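Local coordinates for protein CDA peptide synthetase I (Streptomyces coelicolor, PDB 4JN5) that belongs to the large modular peptide synthetases and, in the part modelled, has the two-lobed fold of their condensation domains, at residues A285-V290 and P314-V319; G358-T363 and P389-N394; R269-G274 and R430-L435; R212-W217 and S343-E348. All coordinates share one frame; numbering follows the deposited sequence.

Contact 1. Residues A285-V290 and P314-V319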
# COMPACT_ATOMS: atom_id res chain seq x y z
N ALA A 285 -21.00 3.27 18.81
CA ALA A 285 -21.83 3.58 17.65
C ALA A 285 -22.42 2.33 17.01
O ALA A 285 -21.71 1.36 16.75
CB ALA A 285 -21.03 4.38 16.63
N ARG A 286 -23.73 2.36 16.77
CA ARG A 286 -24.43 1.25 16.14
C ARG A 286 -23.93 1.03 14.71
O ARG A 286 -23.61 -0.09 14.32
CB ARG A 286 -25.94 1.49 16.14
CG ARG A 286 -26.74 0.45 15.37
CD ARG A 286 -26.71 -0.90 16.07
NE ARG A 286 -27.45 -0.88 17.33
CZ ARG A 286 -26.88 -0.74 18.53
NH1 ARG A 286 -25.56 -0.62 18.63
NH2 ARG A 286 -27.63 -0.73 19.62
N ASP A 287 -23.88 2.11 13.94
CA ASP A 287 -23.39 2.05 12.57
C ASP A 287 -21.92 2.45 12.49
O ASP A 287 -21.58 3.62 12.62
CB ASP A 287 -24.24 2.93 11.65
CG ASP A 287 -25.65 2.41 11.47
OD1 ASP A 287 -25.84 1.17 11.52
OD2 ASP A 287 -26.57 3.23 11.26
N VAL A 288 -21.06 1.46 12.27
CA VAL A 288 -19.63 1.68 12.19
C VAL A 288 -19.16 1.64 10.74
O VAL A 288 -19.50 0.73 10.00
CB VAL A 288 -18.84 0.64 13.01
CG1 VAL A 288 -17.37 0.67 12.64
CG2 VAL A 288 -19.04 0.87 14.50
N VAL A 289 -18.37 2.64 10.35
CA VAL A 289 -17.82 2.69 9.00
C VAL A 289 -16.33 2.41 8.98
O VAL A 289 -15.56 2.98 9.76
CB VAL A 289 -18.09 4.05 8.33
CG1 VAL A 289 -17.33 4.15 7.02
CG2 VAL A 289 -19.58 4.25 8.10
N VAL A 290 -15.92 1.51 8.09
CA VAL A 290 -14.51 1.18 7.92
C VAL A 290 -14.21 0.93 6.45
O VAL A 290 -14.83 0.08 5.82
CB VAL A 290 -14.10 -0.05 8.76
CG1 VAL A 290 -15.26 -1.02 8.88
CG2 VAL A 290 -12.88 -0.73 8.17
N PRO A 314 -16.04 2.29 1.42
CA PRO A 314 -16.50 2.20 2.80
C PRO A 314 -17.44 1.03 3.07
O PRO A 314 -18.28 0.69 2.24
CB PRO A 314 -17.25 3.52 3.00
CG PRO A 314 -17.77 3.85 1.64
CD PRO A 314 -16.73 3.36 0.67
N LEU A 315 -17.29 0.42 4.25
CA LEU A 315 -18.19 -0.63 4.71
C LEU A 315 -19.05 -0.11 5.85
O LEU A 315 -18.54 0.19 6.93
CB LEU A 315 -17.41 -1.85 5.19
CG LEU A 315 -16.86 -2.83 4.16
CD1 LEU A 315 -15.92 -3.82 4.83
CD2 LEU A 315 -17.98 -3.56 3.44
N ARG A 316 -20.36 0.00 5.62
CA ARG A 316 -21.29 0.34 6.69
C ARG A 316 -21.64 -0.91 7.48
O ARG A 316 -22.37 -1.77 6.99
CB ARG A 316 -22.55 0.99 6.14
CG ARG A 316 -22.38 2.43 5.70
CD ARG A 316 -23.73 3.10 5.47
NE ARG A 316 -24.55 3.09 6.68
CZ ARG A 316 -25.79 3.55 6.74
NH1 ARG A 316 -26.36 4.07 5.66
NH2 ARG A 316 -26.47 3.50 7.88
N LEU A 317 -21.12 -1.00 8.70
CA LEU A 317 -21.32 -2.18 9.52
C LEU A 317 -22.15 -1.87 10.77
O LEU A 317 -21.70 -1.15 11.65
CB LEU A 317 -19.96 -2.77 9.93
CG LEU A 317 -19.04 -3.10 8.76
CD1 LEU A 317 -17.67 -3.53 9.26
CD2 LEU A 317 -19.66 -4.17 7.87
N ALA A 318 -23.35 -2.42 10.82
CA ALA A 318 -24.20 -2.29 12.00
C ALA A 318 -23.76 -3.31 13.05
O ALA A 318 -23.65 -4.50 12.76
CB ALA A 318 -25.66 -2.50 11.64
N VAL A 319 -23.49 -2.84 14.26
CA VAL A 319 -23.02 -3.72 15.32
C VAL A 319 -23.77 -3.50 16.63
O VAL A 319 -23.76 -2.40 17.19
CB VAL A 319 -21.51 -3.53 15.58
CG1 VAL A 319 -21.06 -4.44 16.71
CG2 VAL A 319 -20.72 -3.81 14.32
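Bent chains carry Arg316 to Asp287 and Arg286 to Val319 across the contact. Arg316 sets CG beside its backbone N and turns back at chi3 (59°), which swings NH2 toward Asp287, where a weak salt bridge of 3.4 Å joins NH2 to OD2. The carboxylate meets the guanidinium at its edge, the two planes 75° apart. NH1 of the same arginine is held more firmly by Leu220 O and Asp223, so Asp287 is a secondary partner. Arg286, folded at chi2 and chi3, places NH1 2.9 Å from Val319 O, a weak and poorly aligned bond.

From this polar end a regular ladder runs on to Val290 and Leu315. Val319 N bonds Arg286 O at 2.8 Å. Val288 and Leu317 form a hydrogen-bonded pair, with Val288 N to Leu317 O at 2.8 Å and Leu317 N to Val288 O at 2.7 Å, and Val290 and Leu315 repeat it.

The two faces differ in character. Asp287, Val289, Arg316 and Ala318 line the more exposed one, where Val289 CG1 lies beside Pro314 CB at 4.1 Å. Val288, Val290, Leu315 and Leu317 line the buried one. There Val290 CG1 meets Leu317 CD1 diagonally at 3.5 Å.

Strands 287-294 and 311-318, consecutive in sequence and 153° apart in direction here, make a two-stranded antiparallel ribbon with one face on helices 267-283 and 325-340 and a mixed polar and apolar outer face, part of the alpha/beta fold of a condensation domain.

Contact 2. Residues G358-T363 and P389-N394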
# COMPACT_ATOMS: atom_id res chain seq x y z
N GLY A 358 -16.58 13.86 3.66
CA GLY A 358 -16.92 12.63 2.99
C GLY A 358 -17.17 11.49 3.96
O GLY A 358 -17.48 11.71 5.13
N VAL A 359 -17.04 10.26 3.47
CA VAL A 359 -17.23 9.07 4.29
C VAL A 359 -15.92 8.64 4.92
O VAL A 359 -15.08 8.00 4.27
CB VAL A 359 -17.81 7.91 3.47
CG1 VAL A 359 -17.99 6.68 4.34
CG2 VAL A 359 -19.12 8.32 2.82
N SER A 360 -15.73 8.97 6.19
CA SER A 360 -14.46 8.71 6.87
C SER A 360 -14.53 7.53 7.83
O SER A 360 -15.50 6.78 7.86
CB SER A 360 -13.97 9.97 7.60
OG SER A 360 -12.64 9.82 8.04
N GLY A 361 -13.48 7.38 8.63
CA GLY A 361 -13.32 6.23 9.51
C GLY A 361 -11.97 5.60 9.24
O GLY A 361 -11.26 6.03 8.33
N PRO A 362 -11.61 4.57 10.02
CA PRO A 362 -10.31 3.92 9.81
C PRO A 362 -10.30 3.10 8.53
O PRO A 362 -11.33 2.55 8.13
CB PRO A 362 -10.20 3.00 11.03
CG PRO A 362 -11.60 2.68 11.38
CD PRO A 362 -12.39 3.93 11.09
N THR A 363 -9.14 3.03 7.88
CA THR A 363 -8.97 2.17 6.72
C THR A 363 -8.25 0.90 7.14
O THR A 363 -7.17 0.96 7.73
CB THR A 363 -8.18 2.88 5.61
OG1 THR A 363 -8.88 4.05 5.19
CG2 THR A 363 -7.99 1.95 4.41
N PRO A 389 -1.15 8.66 2.70
CA PRO A 389 -1.71 9.67 3.61
C PRO A 389 -3.10 9.29 4.10
O PRO A 389 -3.80 8.52 3.43
CB PRO A 389 -1.78 10.92 2.73
CG PRO A 389 -1.89 10.40 1.34
CD PRO A 389 -1.06 9.15 1.31
N THR A 390 -3.49 9.81 5.25
CA THR A 390 -4.80 9.52 5.82
C THR A 390 -5.35 10.73 6.56
O THR A 390 -4.60 11.60 7.00
CB THR A 390 -4.74 8.32 6.79
OG1 THR A 390 -6.06 8.02 7.25
CG2 THR A 390 -3.85 8.64 7.98
N THR A 391 -6.67 10.79 6.68
CA THR A 391 -7.33 11.86 7.42
C THR A 391 -7.56 11.41 8.86
O THR A 391 -7.77 12.23 9.75
CB THR A 391 -8.68 12.23 6.80
OG1 THR A 391 -9.62 11.17 7.04
CG2 THR A 391 -8.54 12.45 5.30
N ASP A 392 -7.51 10.10 9.07
CA ASP A 392 -7.76 9.53 10.38
C ASP A 392 -6.72 8.48 10.73
O ASP A 392 -5.73 8.77 11.41
CB ASP A 392 -9.16 8.93 10.45
CG ASP A 392 -9.52 8.43 11.83
OD1 ASP A 392 -8.91 8.91 12.82
OD2 ASP A 392 -10.41 7.56 11.94
N LEU A 393 -6.93 7.25 10.26
CA LEU A 393 -6.05 6.14 10.60
C LEU A 393 -6.01 5.07 9.51
O LEU A 393 -7.01 4.78 8.87
CB LEU A 393 -6.48 5.51 11.93
CG LEU A 393 -5.70 4.28 12.40
CD1 LEU A 393 -4.27 4.65 12.72
CD2 LEU A 393 -6.38 3.66 13.61
N ASN A 394 -4.83 4.48 9.33
CA ASN A 394 -4.66 3.33 8.45
C ASN A 394 -4.13 2.14 9.25
O ASN A 394 -3.06 2.21 9.85
CB ASN A 394 -3.68 3.63 7.31
CG ASN A 394 -4.21 4.67 6.35
OD1 ASN A 394 -5.42 4.86 6.21
ND2 ASN A 394 -3.30 5.35 5.66
O HOH W 1 -8.71 6.51 7.39
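Thr363 touches Asn394 along the short parallel pairing of the two segments, their side chains lying side by side and pointing the same way. From its CB outward, the threonine first meets the amide oxygen of Asn394, with OD1 3.4 Å from CB. OG1, set beside the backbone N (chi1 -61°), then turns to a bridging water and makes a weak bond to it of 3.3 Å. The Asn394 amide is also engaged through ND2, which makes a weak bond to Glu410.

That water ties the segments together. It donates to Gly361 O at 2.8 Å and to Leu393 O at 2.8 Å, and it lies 3.1 Å from Thr390 OG1 in a further hydrogen bond. Thr390 OG1 also accepts from Asp392 N, an ST turn that shapes the approach to strand 393-398. Leu393 O has a second donor, Thr363 N, in a nearly straight bond (2.9 Å, 174°).

Farther back the contact thins. Asp392 OD2 lies 3.7 Å from Gly361 C, whereas OD1 is bonded to Tyr416. Ser360 OG gives Thr391 OG1 a weak bond of 3.5 Å.

The chain between these segments crosses to the sheet containing strand 33-40, consistent with the latch of condensation domains, so the contact sits at the root of that excursion. Its chemistry is almost wholly polar: one good backbone bond and a shared water satisfy carbonyls that only begin to pair as a sheet.

Contact 3. Residues R269-G274 and R430-L435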
# COMPACT_ATOMS: atom_id res chain seq x y z
N ARG A 269 -11.32 -11.03 6.61
CA ARG A 269 -12.66 -10.65 7.04
C ARG A 269 -12.74 -10.69 8.56
O ARG A 269 -13.49 -9.92 9.17
CB ARG A 269 -13.70 -11.60 6.44
CG ARG A 269 -13.72 -11.62 4.92
CD ARG A 269 -14.16 -10.28 4.34
NE ARG A 269 -14.14 -10.28 2.88
CZ ARG A 269 -15.17 -10.64 2.12
NH1 ARG A 269 -16.30 -11.04 2.67
NH2 ARG A 269 -15.06 -10.60 0.80
N VAL A 270 -11.96 -11.57 9.18
CA VAL A 270 -11.93 -11.69 10.63
C VAL A 270 -11.30 -10.46 11.27
O VAL A 270 -11.78 -9.95 12.28
CB VAL A 270 -11.17 -12.95 11.07
CG1 VAL A 270 -11.11 -13.03 12.59
CG2 VAL A 270 -11.83 -14.20 10.49
N VAL A 271 -10.21 -9.98 10.67
CA VAL A 271 -9.54 -8.78 11.17
C VAL A 271 -10.44 -7.56 11.05
O VAL A 271 -10.51 -6.74 11.97
CB VAL A 271 -8.22 -8.53 10.41
CG1 VAL A 271 -7.64 -7.17 10.81
CG2 VAL A 271 -7.23 -9.65 10.69
N ILE A 272 -11.13 -7.44 9.92
CA ILE A 272 -12.03 -6.31 9.68
C ILE A 272 -13.18 -6.30 10.68
O ILE A 272 -13.56 -5.25 11.19
CB ILE A 272 -12.59 -6.32 8.25
CG1 ILE A 272 -11.46 -6.19 7.23
CG2 ILE A 272 -13.60 -5.20 8.06
CD1 ILE A 272 -11.91 -6.37 5.80
N ALA A 273 -13.74 -7.48 10.96
CA ALA A 273 -14.78 -7.60 11.96
C ALA A 273 -14.23 -7.20 13.33
O ALA A 273 -14.91 -6.55 14.12
CB ALA A 273 -15.32 -9.02 12.00
N GLY A 274 -12.98 -7.59 13.59
CA GLY A 274 -12.31 -7.23 14.83
C GLY A 274 -12.21 -5.72 15.00
O GLY A 274 -12.48 -5.20 16.08
N ARG A 430 -4.62 -7.27 21.38
CA ARG A 430 -5.05 -8.12 22.48
C ARG A 430 -6.54 -8.41 22.35
O ARG A 430 -6.98 -9.55 22.48
CB ARG A 430 -4.77 -7.44 23.83
CG ARG A 430 -3.30 -7.18 24.10
CD ARG A 430 -2.52 -8.48 24.20
NE ARG A 430 -1.09 -8.24 24.38
CZ ARG A 430 -0.19 -9.21 24.54
NH1 ARG A 430 -0.57 -10.48 24.55
NH2 ARG A 430 1.09 -8.91 24.69
N PHE A 431 -7.31 -7.36 22.08
CA PHE A 431 -8.75 -7.49 21.90
C PHE A 431 -9.08 -8.39 20.72
O PHE A 431 -9.93 -9.27 20.81
CB PHE A 431 -9.38 -6.11 21.70
CG PHE A 431 -10.87 -6.12 21.59
CD1 PHE A 431 -11.66 -6.45 22.68
CD2 PHE A 431 -11.49 -5.79 20.40
CE1 PHE A 431 -13.04 -6.46 22.59
CE2 PHE A 431 -12.87 -5.79 20.30
CZ PHE A 431 -13.64 -6.13 21.39
N LEU A 432 -8.37 -8.17 19.61
CA LEU A 432 -8.57 -8.96 18.40
C LEU A 432 -8.32 -10.44 18.65
O LEU A 432 -9.10 -11.29 18.22
CB LEU A 432 -7.65 -8.45 17.28
CG LEU A 432 -7.67 -9.24 15.97
CD1 LEU A 432 -9.04 -9.20 15.33
CD2 LEU A 432 -6.61 -8.72 15.02
N ALA A 433 -7.22 -10.75 19.33
CA ALA A 433 -6.87 -12.13 19.64
C ALA A 433 -7.87 -12.73 20.62
O ALA A 433 -8.10 -13.94 20.63
CB ALA A 433 -5.46 -12.21 20.21
N GLU A 434 -8.46 -11.87 21.45
CA GLU A 434 -9.46 -12.31 22.42
C GLU A 434 -10.73 -12.73 21.70
O GLU A 434 -11.39 -13.69 22.09
CB GLU A 434 -9.75 -11.19 23.42
CG GLU A 434 -10.38 -11.68 24.71
CD GLU A 434 -9.44 -12.54 25.52
OE1 GLU A 434 -8.21 -12.36 25.39
OE2 GLU A 434 -9.93 -13.41 26.27
N LEU A 435 -11.08 -11.99 20.65
CA LEU A 435 -12.24 -12.30 19.83
C LEU A 435 -12.02 -13.59 19.04
O LEU A 435 -12.88 -14.46 19.00
CB LEU A 435 -12.54 -11.16 18.86
CG LEU A 435 -13.00 -9.82 19.46
CD1 LEU A 435 -13.05 -8.75 18.38
CD2 LEU A 435 -14.35 -9.97 20.13
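Leu432 and Leu435 converge on Gly274, where helix 418-437 crosses helix 267-283 with segment axes 9.9 Å apart at 119°.

Carbon against backbone is the main kind of contact. Leu432 carries its CG anti to the backbone N (chi1 176°), which lets the branch lean across to the other helix. Its CD1 settles 3.9 Å from Gly274 CA, and the same methyl lies 4.2 Å from Val270 O. Leu435, whose CB already points at the partner helix, brings its own CD1 to 3.9 Å from Gly274 CA. Because Gly274 has no side chain, both methyls can rest directly on the helix backbone.

Pure side-chain contact is slighter. Leu432 CD2 approaches Val271 CG2 at 4.5 Å, and Val271 leans on Val366 of the neighbouring sheet.

The aromatic element is peripheral to the pair. Phe431 turns its edge to Gly274 O, with CE2 4.3 Å from that oxygen, while Leu435 CG lies over one of its faces. The ring also packs on Ala277, Phe278 and Arg281 farther along helix 267-283, and on Val446 and Leu448.

No hydrogen bond or salt bridge joins the two segments. Bonds such as Gly274 N to Val270 O and Leu435 N to Phe431 O keep backbone polar groups within their own helices, so cohesion here rests on apolar burial, with leucine methyls against the glycine backbone.

Contact 4. Residues R212-W217 and S343-E348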
# COMPACT_ATOMS: atom_id res chain seq x y z
N ARG A 212 -24.90 2.71 -12.25
CA ARG A 212 -25.45 1.84 -11.22
C ARG A 212 -24.56 1.77 -9.99
O ARG A 212 -25.05 1.76 -8.86
CB ARG A 212 -25.70 0.43 -11.77
CG ARG A 212 -26.93 0.31 -12.67
CD ARG A 212 -28.21 0.70 -11.93
NE ARG A 212 -28.45 2.14 -11.94
CZ ARG A 212 -29.44 2.75 -11.29
NH1 ARG A 212 -30.29 2.03 -10.56
NH2 ARG A 212 -29.58 4.06 -11.36
N ASP A 213 -23.25 1.74 -10.21
CA ASP A 213 -22.30 1.72 -9.10
C ASP A 213 -22.41 3.00 -8.28
O ASP A 213 -22.47 2.95 -7.05
CB ASP A 213 -20.86 1.54 -9.61
CG ASP A 213 -20.60 0.14 -10.12
OD1 ASP A 213 -21.39 -0.77 -9.80
OD2 ASP A 213 -19.60 -0.06 -10.83
N ARG A 214 -22.43 4.14 -8.95
CA ARG A 214 -22.54 5.42 -8.27
C ARG A 214 -23.86 5.51 -7.51
O ARG A 214 -23.91 6.00 -6.38
CB ARG A 214 -22.42 6.58 -9.25
CG ARG A 214 -22.39 7.95 -8.58
CD ARG A 214 -22.26 9.07 -9.59
NE ARG A 214 -23.43 9.16 -10.46
CZ ARG A 214 -23.57 10.04 -11.44
NH1 ARG A 214 -22.60 10.91 -11.69
NH2 ARG A 214 -24.67 10.05 -12.18
N ALA A 215 -24.93 5.03 -8.14
CA ALA A 215 -26.24 5.03 -7.51
C ALA A 215 -26.21 4.21 -6.22
O ALA A 215 -26.72 4.64 -5.19
CB ALA A 215 -27.29 4.49 -8.46
N TYR A 216 -25.61 3.03 -6.30
CA TYR A 216 -25.50 2.15 -5.14
C TYR A 216 -24.82 2.83 -3.96
O TYR A 216 -25.31 2.78 -2.83
CB TYR A 216 -24.74 0.87 -5.52
CG TYR A 216 -24.38 -0.01 -4.35
CD1 TYR A 216 -25.27 -0.96 -3.86
CD2 TYR A 216 -23.14 0.11 -3.73
CE1 TYR A 216 -24.94 -1.77 -2.79
CE2 TYR A 216 -22.80 -0.70 -2.66
CZ TYR A 216 -23.70 -1.63 -2.19
OH TYR A 216 -23.37 -2.43 -1.13
N TRP A 217 -23.68 3.47 -4.22
CA TRP A 217 -22.90 4.10 -3.16
C TRP A 217 -23.54 5.37 -2.61
O TRP A 217 -23.58 5.57 -1.40
CB TRP A 217 -21.47 4.37 -3.63
CG TRP A 217 -20.69 3.12 -3.85
CD1 TRP A 217 -20.31 2.58 -5.04
CD2 TRP A 217 -20.23 2.22 -2.84
NE1 TRP A 217 -19.62 1.41 -4.83
CE2 TRP A 217 -19.56 1.16 -3.49
CE3 TRP A 217 -20.31 2.20 -1.44
CZ2 TRP A 217 -18.98 0.11 -2.79
CZ3 TRP A 217 -19.73 1.16 -0.75
CH2 TRP A 217 -19.07 0.12 -1.43
N SER A 343 -17.19 -2.47 -7.07
CA SER A 343 -15.82 -2.11 -6.72
C SER A 343 -15.18 -1.06 -7.64
O SER A 343 -14.28 -0.34 -7.23
CB SER A 343 -14.94 -3.36 -6.67
OG SER A 343 -15.00 -4.07 -7.90
N ARG A 344 -15.64 -1.00 -8.89
CA ARG A 344 -15.06 -0.09 -9.87
C ARG A 344 -15.20 1.38 -9.51
O ARG A 344 -14.38 2.21 -9.91
CB ARG A 344 -15.67 -0.35 -11.25
CG ARG A 344 -14.88 -1.29 -12.15
CD ARG A 344 -13.76 -0.55 -12.87
NE ARG A 344 -13.34 -1.24 -14.09
CZ ARG A 344 -12.36 -0.84 -14.89
NH1 ARG A 344 -11.69 0.27 -14.60
NH2 ARG A 344 -12.06 -1.53 -15.98
N PHE A 345 -16.24 1.72 -8.75
CA PHE A 345 -16.50 3.11 -8.39
C PHE A 345 -15.45 3.65 -7.42
O PHE A 345 -15.06 2.98 -6.47
CB PHE A 345 -17.90 3.26 -7.79
CG PHE A 345 -18.32 4.69 -7.58
CD1 PHE A 345 -18.70 5.48 -8.65
CD2 PHE A 345 -18.33 5.25 -6.31
CE1 PHE A 345 -19.09 6.79 -8.47
CE2 PHE A 345 -18.71 6.56 -6.12
CZ PHE A 345 -19.09 7.33 -7.20
N ARG A 346 -14.99 4.87 -7.69
CA ARG A 346 -13.94 5.48 -6.89
C ARG A 346 -14.48 6.01 -5.56
O ARG A 346 -15.47 6.74 -5.54
CB ARG A 346 -13.28 6.63 -7.67
CG ARG A 346 -12.73 6.22 -9.03
CD ARG A 346 -11.55 5.28 -8.88
NE ARG A 346 -10.49 5.87 -8.06
CZ ARG A 346 -9.36 5.25 -7.75
NH1 ARG A 346 -9.13 4.02 -8.19
NH2 ARG A 346 -8.46 5.87 -6.99
N GLY A 347 -13.82 5.65 -4.47
CA GLY A 347 -14.19 6.14 -3.16
C GLY A 347 -14.03 7.64 -3.05
O GLY A 347 -14.78 8.31 -2.34
N GLU A 348 -13.06 8.18 -3.78
CA GLU A 348 -12.83 9.62 -3.79
C GLU A 348 -13.99 10.36 -4.43
O GLU A 348 -14.40 11.42 -3.96
CB GLU A 348 -11.52 9.96 -4.51
CG GLU A 348 -11.32 11.44 -4.75
CD GLU A 348 -11.50 12.27 -3.48
OE1 GLU A 348 -11.08 11.80 -2.40
OE2 GLU A 348 -12.07 13.38 -3.57
O HOH W 2 -17.91 -2.11 -10.23
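Phe345 has by far the most surface buried here, its ring inserted against Arg214 and Trp217 of helix 208-220. With CG anti to its backbone N (chi1 -171°), the ring extends from the loop to the helix. Arg214 covers one face, its CA 4.0 Å from the ring centroid in a CH-pi contact, and its CB comes within 3.4 Å of Phe345 CE1. Beyond that the arginine's aliphatic chain runs past CZ and its charged end leads away.

Trp217 meets the same ring differently. The planes are nearly parallel (17°) but slid so far apart that they scarcely overlap, and the real touch is Trp217 CD1 on Phe345 CD2 at 3.6 Å. A hydrogen bond from NE1 to His342 O fixes the indole, which also packs on Leu313, Pro314 and Leu350.

Asp213 contributes on two levels. Its CB rests on Phe345 CB at 3.9 Å, and its carboxylate points away from the ring, to a water. That water donates to Asp213 OD2 at 2.7 Å and accepts from Arg344 N at 2.9 Å, bridging helix and loop. OD2 also bonds Tyr204, while OD1 takes Arg209.

Within the two segments the direct contact is carbon on carbon and the polar link is one water; His342, just before the loop segment, adds direct bonds to Asp213 and Trp217. The buried carboxylate is well supplied with donors, and Arg209 would be expected to stabilise its negative charge.

In the fold
Contacts 3 and 4 are buried and contacts 1 and 2 only partly so, yet burial alone does not set their chemistry. Contact 3 has no hydrogen bond or salt bridge across it, whereas contact 4 sets a carboxylate and a bridging water beside its aromatic packing. Contact 1 combines a complete backbone ladder with weak charged links near solvent; contact 2 has barely begun to pair and leans on water. Contact 1 is the hub: Val289 CG1 touches Ser360 O of contact 2 at 3.3 Å, and Pro314 O meets Trp217 of contact 4. Helix 267-283 both covers the ribbon of contact 1, where Leu315 reaches Ile272, and carries one segment of contact 3. Contacts 3 and 4 do not touch.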